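Long-range contact in plu4264 (Photorhabdus luminescens subsp. laumondii, PDB 4MV2), which is a cupin of unknown function that binds a metal ion, seen here as nickel, and may be an enzyme: residues Y17-S22 with C39-E44. Numbering follows the deposited sequence.
Sequences YDLDGS and CIVRPE
Leu19 lies against Cys39 and Val41 on one face of the sheet, while Asp20 forms a salt bridge with Arg42 on the other. From its root, Leu19 CB sits 3.3 Å from Ile40 O and also touches Val41 CG2. At the fork, CD1 rests on the sulfur and CB of Cys39, with Leu19 CD1 4.0 Å from Cys39 SG. The other methyl, CD2, meets both Cys39 CB and Val41 CG2. An uncommon leucine torsion contributes: CG stands between the backbone N and the carbonyl carbon (chi1 60°). Phe102 of strand 100-107 touches both Leu19 and Cys39.

Strands 19-23 and 35-41 form a hairpin in the larger sheet of the cupin beta-barrel. Leu19 faces the side of that sheet where the nickel is bound, with its side chain about 9 Å from the metal. Asp20 and Ile40 are a hydrogen-bonded pair. Asp20 N donates to Ile40 O at 3.0 Å, and Ile40 N returns a bond to Asp20 O at 2.8 Å. Gly21 and Cys39 follow as a non-hydrogen-bonded pair. Where the strands part, one water takes the N-H of Arg42 and donates to Asp18 O.

On the far face, the Arg42 chain bends at chi2 (-61°) and brings its guanidinium edge to Asp20. Arg42 NE gives a nearly straight bond to the anti lone pair of Asp20 OD2, 2.8 Å away and in the guanidinium plane. NH2 adds a weak bond to the same oxygen. The carboxylate plane is turned 66° from the guanidinium, and Ile40 CG2 lies beneath one guanidinium face, toward its rim. Asp99 pairs with Arg42 NH1, and His15 ND1 bonds Asp20 OD1.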
ATOM      1  N   TYR A  17     -18.917   1.829  -1.591  1.00 17.09           N
ATOM      2  CA  TYR A  17     -18.674   2.728  -0.469  1.00 17.90           C
ATOM      3  C   TYR A  17     -18.609   4.176  -0.930  1.00 17.22           C
ATOM      4  O   TYR A  17     -17.901   4.974  -0.341  1.00 16.52           O
ATOM      5  CB  TYR A  17     -17.395   2.323   0.300  1.00 21.75           C
ATOM      6  CG  TYR A  17     -17.561   0.984   0.988  1.00 27.51           C
ATOM      7  CD1 TYR A  17     -18.190   0.889   2.217  1.00 31.06           C
ATOM      8  CD2 TYR A  17     -17.119  -0.185   0.393  1.00 30.18           C
ATOM      9  CE1 TYR A  17     -18.362  -0.338   2.852  1.00 32.95           C
ATOM     10  CE2 TYR A  17     -17.281  -1.418   1.022  1.00 31.67           C
ATOM     11  CZ  TYR A  17     -17.897  -1.481   2.247  1.00 33.18           C
ATOM     12  OH  TYR A  17     -18.076  -2.696   2.883  1.00 35.69           O
ATOM     13  N   ASP A  18     -19.355   4.475  -1.995  1.00 16.50           N
ATOM     14  CA  ASP A  18     -19.477   5.812  -2.542  1.00 16.22           C
ATOM     15  C   ASP A  18     -18.141   6.363  -3.042  1.00 15.07           C
ATOM     16  O   ASP A  18     -17.938   7.590  -3.133  1.00 14.89           O
ATOM     17  CB  ASP A  18     -20.128   6.758  -1.528  1.00 19.14           C
ATOM     18  CG  ASP A  18     -21.544   6.340  -1.176  1.00 23.52           C
ATOM     19  OD1 ASP A  18     -22.210   5.644  -1.969  1.00 25.00           O
ATOM     20  OD2 ASP A  18     -21.984   6.713  -0.092  1.00 25.95           O
ATOM     21  N   LEU A  19     -17.225   5.469  -3.391  1.00 13.84           N
ATOM     22  CA  LEU A  19     -15.978   5.843  -4.042  1.00 12.76           C
ATOM     23  C   LEU A  19     -15.681   4.841  -5.149  1.00 11.84           C
ATOM     24  O   LEU A  19     -16.423   3.893  -5.327  1.00 13.86           O
ATOM     25  CB  LEU A  19     -14.867   5.969  -2.990  1.00 13.85           C
ATOM     26  CG  LEU A  19     -14.506   4.749  -2.143  1.00 14.66           C
ATOM     27  CD1 LEU A  19     -13.927   3.560  -2.923  1.00 16.33           C
ATOM     28  CD2 LEU A  19     -13.534   5.194  -1.054  1.00 15.42           C
ATOM     29  N   ASP A  20     -14.632   5.101  -5.915  1.00 11.15           N
ATOM     30  CA  ASP A  20     -14.245   4.230  -7.005  1.00 10.58           C
ATOM     31  C   ASP A  20     -13.028   3.436  -6.578  1.00 11.61           C
ATOM     32  O   ASP A  20     -12.016   4.013  -6.136  1.00 12.82           O
ATOM     33  CB  ASP A  20     -13.937   5.053  -8.256  1.00 10.88           C
ATOM     34  CG  ASP A  20     -15.177   5.595  -8.884  1.00 12.17           C
ATOM     35  OD1 ASP A  20     -16.257   4.956  -8.727  1.00 12.60           O
ATOM     36  OD2 ASP A  20     -15.136   6.704  -9.467  1.00 12.80           O
ATOM     37  N   GLY A  21     -13.130   2.118  -6.644  1.00 11.04           N
ATOM     38  CA  GLY A  21     -12.070   1.258  -6.153  1.00 10.93           C
ATOM     39  C   GLY A  21     -11.568   0.250  -7.176  1.00 10.98           C
ATOM     40  O   GLY A  21     -12.285  -0.210  -8.056  1.00 12.11           O
ATOM     41  N   SER A  22     -10.332  -0.156  -6.955  1.00 10.66           N
ATOM     42  CA  SER A  22      -9.706  -1.272  -7.666  1.00 11.32           C
ATOM     43  C   SER A  22      -9.134  -2.187  -6.613  1.00 11.61           C
ATOM     44  O   SER A  22      -8.082  -1.927  -6.042  1.00 11.63           O
ATOM     45  CB  SER A  22      -8.618  -0.781  -8.621  1.00 12.25           C
ATOM     46  OG  SER A  22      -8.002  -1.856  -9.307  1.00 14.70           O
ATOM     47  N   CYS A  39      -8.267   3.429  -4.047  1.00  9.08           N
ATOM     48  CA  CYS A  39      -9.538   4.130  -3.933  1.00  9.64           C
ATOM     49  C   CYS A  39      -9.399   5.578  -4.368  1.00  9.25           C
ATOM     50  O   CYS A  39      -8.403   6.242  -4.087  1.00 10.01           O
ATOM     51  CB  CYS A  39      -9.970   4.130  -2.474  1.00 10.92           C
ATOM     52  SG  CYS A  39     -10.267   2.474  -1.796  1.00 13.61           S
ATOM     53  N   ILE A  40     -10.436   6.049  -5.033  1.00  9.38           N
ATOM     54  CA  ILE A  40     -10.536   7.442  -5.448  1.00  9.24           C
ATOM     55  C   ILE A  40     -11.839   8.008  -4.968  1.00  9.36           C
ATOM     56  O   ILE A  40     -12.928   7.487  -5.258  1.00 10.27           O
ATOM     57  CB  ILE A  40     -10.448   7.649  -6.982  1.00  9.69           C
ATOM     58  CG1 ILE A  40      -9.193   7.028  -7.568  1.00 11.17           C
ATOM     59  CG2 ILE A  40     -10.495   9.159  -7.264  1.00 11.30           C
ATOM     60  CD1 ILE A  40      -9.168   7.057  -9.097  1.00 12.43           C
ATOM     61  N   VAL A  41     -11.719   9.072  -4.183  1.00  9.85           N
ATOM     62  CA  VAL A  41     -12.881   9.883  -3.785  1.00 10.70           C
ATOM     63  C   VAL A  41     -12.920  11.051  -4.755  1.00  9.70           C
ATOM     64  O   VAL A  41     -12.000  11.866  -4.799  1.00 10.35           O
ATOM     65  CB  VAL A  41     -12.849  10.311  -2.314  1.00 11.61           C
ATOM     66  CG1 VAL A  41     -14.129  11.103  -1.974  1.00 12.36           C
ATOM     67  CG2 VAL A  41     -12.722   9.106  -1.384  1.00 12.65           C
ATOM     68  N   ARG A  42     -13.975  11.112  -5.549  1.00 10.40           N
ATOM     69  CA  ARG A  42     -14.064  12.068  -6.647  1.00 10.46           C
ATOM     70  C   ARG A  42     -14.231  13.485  -6.103  1.00 10.57           C
ATOM     71  O   ARG A  42     -14.613  13.683  -4.951  1.00 11.43           O
ATOM     72  CB  ARG A  42     -15.214  11.659  -7.557  1.00 10.88           C
ATOM     73  CG  ARG A  42     -15.000  10.304  -8.212  1.00 10.19           C
ATOM     74  CD  ARG A  42     -13.769  10.281  -9.084  1.00 10.51           C
ATOM     75  NE  ARG A  42     -13.578   8.989  -9.740  1.00 10.57           N
ATOM     76  CZ  ARG A  42     -12.570   8.712 -10.540  1.00 10.54           C
ATOM     77  NH1 ARG A  42     -11.636   9.619 -10.779  1.00 10.33           N
ATOM     78  NH2 ARG A  42     -12.474   7.500 -11.098  1.00 11.12           N
ATOM     79  N   PRO A  43     -13.918  14.491  -6.929  1.00 11.07           N
ATOM     80  CA  PRO A  43     -14.003  15.881  -6.451  1.00 11.14           C
ATOM     81  C   PRO A  43     -15.370  16.215  -5.864  1.00 12.59           C
ATOM     82  O   PRO A  43     -16.393  15.838  -6.431  1.00 13.28           O
ATOM     83  CB  PRO A  43     -13.746  16.680  -7.733  1.00 12.00           C
ATOM     84  CG  PRO A  43     -12.832  15.792  -8.517  1.00 11.98           C
ATOM     85  CD  PRO A  43     -13.406  14.436  -8.316  1.00 11.89           C
ATOM     86  N   GLU A  44     -15.375  16.906  -4.727  1.00 12.63           N
ATOM     87  CA  GLU A  44     -16.606  17.365  -4.079  1.00 13.16           C
ATOM     88  C   GLU A  44     -17.547  16.233  -3.758  1.00 13.64           C
ATOM     89  O   GLU A  44     -18.760  16.367  -3.881  1.00 15.07           O
ATOM     90  CB  GLU A  44     -17.276  18.469  -4.907  1.00 15.78           C
ATOM     91  CG  GLU A  44     -16.342  19.666  -5.094  1.00 17.03           C
ATOM     92  CD  GLU A  44     -16.974  20.885  -5.710  1.00 20.85           C
ATOM     93  OE1 GLU A  44     -17.693  20.739  -6.703  1.00 23.04           O
ATOM     94  OE2 GLU A  44     -16.767  21.981  -5.165  1.00 24.15           O
TER
HETATM   95  O   HOH W   1     -16.444   9.531  -4.816  1.00 14.42           O